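Local coordinates for putative oxidoreductase (Mycobacterium avium, PDB 3QHA), which is a putative oxidoreductase of the 3-hydroxyisobutyrate dehydrogenase family, probably using a nicotinamide cofactor bound to its Rossmann-fold domain, at residues G24-P29 with G133-A138; G148-V153 with A171-A176. All blocks are in the same frame, centred on the assembly; numbering follows the deposited sequence.

Contact 1 (G24-P29 with G133-A138); sequences GNMGAP and GGAAAA
M26 reaches G134, A135 and A138 by its torsions: chi1 (-80°) places CG beside the backbone N and anti to the carbonyl carbon, and two bends, at chi2 and chi3, both near -60°, then turn SD and CE towards helix 135-140. M26 belongs to what looks like the glycine-rich turn of a Rossmann fold, the GxGxxG pattern of G22, G24 and G27, which leads into helix 27-33 and in this family usually faces the dinucleotide. Its SD rests against the start of the other helix, 3.7 Å from the backbone N of A135. The terminal CE goes further, to 4.0 Å from CB of A138. P29 adds apolar contacts of its own, CG lying 4.3 Å from CB of A135 and CB meeting A138. Its CB also closely approaches a carbonyl oxygen, O of A135, at 3.6 Å. No hydrogen bond crosses between the segments, which illustrates how two helix starts can meet by van der Waals contact alone. A135 and A138 offer one methyl each; at G134, the N-cap residue, phi of 120° would jam a CB against O of G133. L143 of strand 143-148 touches M26 and A138 as well. CB of P29 and CB of A138 lie 3.8 Å apart.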
ATOM      1  N   GLY B  24      22.852   5.643  12.553  1.00 28.49           N
ATOM      2  CA  GLY B  24      22.801   5.204  11.161  1.00 29.15           C
ATOM      3  C   GLY B  24      21.680   5.891  10.402  1.00 29.30           C
ATOM      4  O   GLY B  24      21.239   6.979  10.778  1.00 29.15           O
ATOM      5  N   ASN B  25      21.201   5.247   9.340  1.00 29.86           N
ATOM      6  CA  ASN B  25      20.211   5.866   8.455  1.00 30.26           C
ATOM      7  C   ASN B  25      18.831   6.090   9.082  1.00 29.63           C
ATOM      8  O   ASN B  25      18.054   6.907   8.581  1.00 29.56           O
ATOM      9  CB  ASN B  25      20.087   5.075   7.143  1.00 30.96           C
ATOM     10  CG  ASN B  25      21.272   5.300   6.208  1.00 32.49           C
ATOM     11  OD1 ASN B  25      22.015   6.277   6.340  1.00 33.97           O
ATOM     12  ND2 ASN B  25      21.446   4.395   5.253  1.00 33.94           N
ATOM     13  N   MET B  26      18.530   5.373  10.167  1.00 29.22           N
ATOM     14  CA  MET B  26      17.312   5.624  10.951  1.00 28.75           C
ATOM     15  C   MET B  26      17.618   6.299  12.291  1.00 28.08           C
ATOM     16  O   MET B  26      16.889   7.200  12.713  1.00 27.84           O
ATOM     17  CB  MET B  26      16.530   4.328  11.179  1.00 28.72           C
ATOM     18  CG  MET B  26      15.678   3.891   9.988  1.00 30.20           C
ATOM     19  SD  MET B  26      14.348   5.036   9.528  1.00 32.05           S
ATOM     20  CE  MET B  26      13.433   5.142  11.066  1.00 30.84           C
ATOM     21  N   GLY B  27      18.690   5.871  12.953  1.00 27.76           N
ATOM     22  CA  GLY B  27      19.082   6.445  14.240  1.00 27.28           C
ATOM     23  C   GLY B  27      19.389   7.932  14.203  1.00 27.10           C
ATOM     24  O   GLY B  27      19.013   8.672  15.115  1.00 27.06           O
ATOM     25  N   ALA B  28      20.069   8.367  13.146  1.00 27.11           N
ATOM     26  CA  ALA B  28      20.492   9.763  12.999  1.00 27.36           C
ATOM     27  C   ALA B  28      19.322  10.745  12.873  1.00 27.10           C
ATOM     28  O   ALA B  28      19.271  11.725  13.610  1.00 27.15           O
ATOM     29  CB  ALA B  28      21.453   9.915  11.814  1.00 27.76           C
ATOM     30  N   PRO B  29      18.384  10.490  11.942  1.00 27.10           N
ATOM     31  CA  PRO B  29      17.222  11.385  11.824  1.00 27.26           C
ATOM     32  C   PRO B  29      16.317  11.390  13.059  1.00 27.03           C
ATOM     33  O   PRO B  29      15.790  12.442  13.424  1.00 27.16           O
ATOM     34  CB  PRO B  29      16.470  10.866  10.590  1.00 27.32           C
ATOM     35  CG  PRO B  29      17.137   9.616  10.170  1.00 27.28           C
ATOM     36  CD  PRO B  29      18.446   9.493  10.856  1.00 27.14           C
ATOM     37  N   GLY B 133       7.350   4.266   9.219  1.00 27.89           N
ATOM     38  CA  GLY B 133       8.261   3.878   8.156  1.00 28.46           C
ATOM     39  C   GLY B 133       8.923   5.103   7.534  1.00 28.79           C
ATOM     40  O   GLY B 133       8.251   6.015   7.037  1.00 29.14           O
ATOM     41  N   GLY B 134      10.251   5.129   7.595  1.00 28.78           N
ATOM     42  CA  GLY B 134      11.048   6.000   6.747  1.00 29.23           C
ATOM     43  C   GLY B 134      11.912   7.002   7.479  1.00 28.97           C
ATOM     44  O   GLY B 134      11.542   7.513   8.539  1.00 28.65           O
ATOM     45  N   ALA B 135      13.067   7.279   6.879  1.00 29.19           N
ATOM     46  CA  ALA B 135      14.016   8.257   7.385  1.00 29.08           C
ATOM     47  C   ALA B 135      13.438   9.672   7.360  1.00 29.25           C
ATOM     48  O   ALA B 135      13.722  10.471   8.252  1.00 29.08           O
ATOM     49  CB  ALA B 135      15.305   8.199   6.568  1.00 29.61           C
ATOM     50  N   ALA B 136      12.635   9.977   6.341  1.00 29.60           N
ATOM     51  CA  ALA B 136      12.011  11.298   6.219  1.00 29.93           C
ATOM     52  C   ALA B 136      11.023  11.534   7.356  1.00 29.48           C
ATOM     53  O   ALA B 136      11.057  12.581   8.008  1.00 29.51           O
ATOM     54  CB  ALA B 136      11.316  11.442   4.873  1.00 30.56           C
ATOM     55  N   ALA B 137      10.153  10.553   7.587  1.00 29.05           N
ATOM     56  CA  ALA B 137       9.235  10.570   8.724  1.00 28.77           C
ATOM     57  C   ALA B 137       9.987  10.738  10.043  1.00 28.58           C
ATOM     58  O   ALA B 137       9.522  11.439  10.945  1.00 28.44           O
ATOM     59  CB  ALA B 137       8.407   9.288   8.756  1.00 28.40           C
ATOM     60  N   ALA B 138      11.147  10.089  10.144  1.00 28.70           N
ATOM     61  CA  ALA B 138      11.966  10.124  11.357  1.00 28.70           C
ATOM     62  C   ALA B 138      12.471  11.528  11.670  1.00 29.32           C
ATOM     63  O   ALA B 138      12.455  11.950  12.826  1.00 29.28           O
ATOM     64  CB  ALA B 138      13.139   9.155  11.232  1.00 28.54           C
TER

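Contact 2 (G148-V153 with A171-A176)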
ATOM      1  N   GLY B 148       6.293  -2.483  23.204  1.00 23.75           N
ATOM      2  CA  GLY B 148       6.099  -3.478  24.255  1.00 24.70           C
ATOM      3  C   GLY B 148       6.670  -2.934  25.550  1.00 25.14           C
ATOM      4  O   GLY B 148       7.861  -2.640  25.624  1.00 25.01           O
ATOM      5  N   ALA B 149       5.825  -2.782  26.567  1.00 25.90           N
ATOM      6  CA  ALA B 149       6.251  -2.159  27.818  1.00 26.52           C
ATOM      7  C   ALA B 149       5.276  -2.429  28.953  1.00 27.64           C
ATOM      8  O   ALA B 149       4.085  -2.644  28.721  1.00 27.75           O
ATOM      9  CB  ALA B 149       6.408  -0.658  27.625  1.00 25.86           C
ATOM     10  N   ASP B 150       5.792  -2.418  30.180  1.00 28.75           N
ATOM     11  CA  ASP B 150       4.941  -2.432  31.366  1.00 29.98           C
ATOM     12  C   ASP B 150       4.174  -1.115  31.426  1.00 29.70           C
ATOM     13  O   ASP B 150       4.691  -0.070  31.023  1.00 29.23           O
ATOM     14  CB  ASP B 150       5.767  -2.643  32.640  1.00 30.97           C
ATOM     15  CG  ASP B 150       6.354  -4.046  32.734  1.00 32.77           C
ATOM     16  OD1 ASP B 150       5.700  -5.009  32.271  1.00 34.51           O
ATOM     17  OD2 ASP B 150       7.469  -4.190  33.277  1.00 34.98           O
ATOM     18  N   ARG B 151       2.939  -1.176  31.919  1.00 30.24           N
ATOM     19  CA  ARG B 151       2.009  -0.046  31.851  1.00 30.18           C
ATOM     20  C   ARG B 151       2.598   1.252  32.399  1.00 30.16           C
ATOM     21  O   ARG B 151       2.494   2.302  31.764  1.00 29.76           O
ATOM     22  CB  ARG B 151       0.712  -0.376  32.601  1.00 31.01           C
ATOM     23  N   GLU B 152       3.220   1.171  33.571  1.00 30.75           N
ATOM     24  CA  GLU B 152       3.788   2.347  34.228  1.00 30.96           C
ATOM     25  C   GLU B 152       4.927   2.992  33.437  1.00 30.12           C
ATOM     26  O   GLU B 152       5.023   4.218  33.394  1.00 29.98           O
ATOM     27  CB  GLU B 152       4.279   1.992  35.634  1.00 31.93           C
ATOM     28  N   VAL B 153       5.782   2.184  32.813  1.00 29.76           N
ATOM     29  CA  VAL B 153       6.920   2.738  32.069  1.00 29.13           C
ATOM     30  C   VAL B 153       6.454   3.281  30.717  1.00 28.31           C
ATOM     31  O   VAL B 153       7.041   4.227  30.192  1.00 27.91           O
ATOM     32  CB  VAL B 153       8.113   1.738  31.897  1.00 29.18           C
ATOM     33  CG1 VAL B 153       8.170   0.734  33.052  1.00 30.05           C
ATOM     34  CG2 VAL B 153       8.050   1.020  30.552  1.00 28.59           C
ATOM     35  N   ALA B 171       1.444  -1.918  22.302  1.00 24.54           N
ATOM     36  CA  ALA B 171       1.106  -3.222  21.739  1.00 24.91           C
ATOM     37  C   ALA B 171       0.865  -4.257  22.830  1.00 25.59           C
ATOM     38  O   ALA B 171       0.144  -5.227  22.617  1.00 25.99           O
ATOM     39  CB  ALA B 171       2.207  -3.691  20.805  1.00 24.57           C
ATOM     40  N   GLY B 172       1.477  -4.039  23.991  1.00 25.98           N
ATOM     41  CA  GLY B 172       1.360  -4.950  25.126  1.00 26.90           C
ATOM     42  C   GLY B 172       2.583  -4.895  26.022  1.00 27.15           C
ATOM     43  O   GLY B 172       3.245  -3.861  26.126  1.00 26.63           O
ATOM     44  N   GLU B 173       2.872  -6.019  26.670  1.00 28.14           N
ATOM     45  CA  GLU B 173       4.065  -6.179  27.506  1.00 28.68           C
ATOM     46  C   GLU B 173       5.313  -6.250  26.625  1.00 28.06           C
ATOM     47  O   GLU B 173       5.196  -6.283  25.399  1.00 27.77           O
ATOM     48  CB  GLU B 173       3.929  -7.448  28.361  1.00 29.93           C
ATOM     49  CG  GLU B 173       2.857  -7.335  29.434  1.00 31.57           C
ATOM     50  CD  GLU B 173       2.761  -8.565  30.321  1.00 34.14           C
ATOM     51  OE1 GLU B 173       2.485  -9.668  29.796  1.00 35.27           O
ATOM     52  OE2 GLU B 173       2.941  -8.426  31.552  1.00 35.53           O
ATOM     53  N   PRO B 174       6.513  -6.255  27.237  1.00 24.17           N
ATOM     54  CA  PRO B 174       7.720  -6.382  26.424  1.00 23.87           C
ATOM     55  C   PRO B 174       7.729  -7.627  25.536  1.00 23.52           C
ATOM     56  O   PRO B 174       7.463  -8.734  26.006  1.00 23.62           O
ATOM     57  CB  PRO B 174       8.830  -6.433  27.471  1.00 24.10           C
ATOM     58  CG  PRO B 174       8.307  -5.569  28.559  1.00 24.20           C
ATOM     59  CD  PRO B 174       6.848  -5.924  28.634  1.00 24.40           C
ATOM     60  N   GLY B 175       8.027  -7.419  24.258  1.00 22.99           N
ATOM     61  CA  GLY B 175       7.953  -8.461  23.241  1.00 22.73           C
ATOM     62  C   GLY B 175       6.804  -8.224  22.272  1.00 22.26           C
ATOM     63  O   GLY B 175       6.875  -8.630  21.112  1.00 22.21           O
ATOM     64  N   ALA B 176       5.747  -7.568  22.752  1.00 21.86           N
ATOM     65  CA  ALA B 176       4.546  -7.315  21.948  1.00 21.52           C
ATOM     66  C   ALA B 176       4.797  -6.323  20.813  1.00 21.11           C
ATOM     67  O   ALA B 176       4.193  -6.428  19.746  1.00 20.80           O
ATOM     68  CB  ALA B 176       3.411  -6.812  22.836  1.00 21.57           C
TER
HETATM   69  O   HOH W   1       3.083  -5.897  32.466  1.00 33.04           O
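Where strand 165-172 ends beside G148 and A149, the segment 171-176 shows how a parallel beta-alpha-beta unit can finish its last rung. A171 brings the strand in, and G172 pairs with G148 in a parallel bridge. The carbonyl O of G172 accepts a nearly straight hydrogen bond from N of A149 (2.8 Å, 172° at the hydrogen), its donor tilted 17° from the carbonyl plane. The same oxygen also meets CA of G148 at 3.4 Å in a CA-H...O contact. E173 opens a type II turn, and its carboxylate is joined to D150 by one water, which donates to OD1 of D150 (2.8 Å) and to OE2 of E173 (2.7 Å). That bridge probably eases the like charges of the two acids. P174 then lays its ring beside A149, CD coming 3.8 Å from C of A149, and crosses the side chain of D150 at about a right angle. At G175 the turn passes into helix 176-204, and N of A176 bonds back to O of E173. Around the contact, D128 of strand 125-132 bonds to both G148 and G175, V127 packs on A149, and L207 of the second subunit packs on A176.

The two contacts follow one another in series along the chain. From the N terminus, strand 18-21 leads into 24-29, and contact 1 closes a long loop of 103 intervening residues when 133-138 arrives, so that the first turn of the nucleotide-binding domain meets the helix that follows strand 125-132. The chain then runs through strand 143-148 to contact 2, whose short loop of 17 residues holds the rest of helix 151-164 and most of strand 165-172. The loops neither nest nor cross. The nearest atoms of contact 1 and contact 2 are about 15 Å apart, so the two do not touch. Strand 143-148 relates them: L143 near its start touches contact 1, while G148 at its end belongs to contact 2, from which helix 176-204 departs.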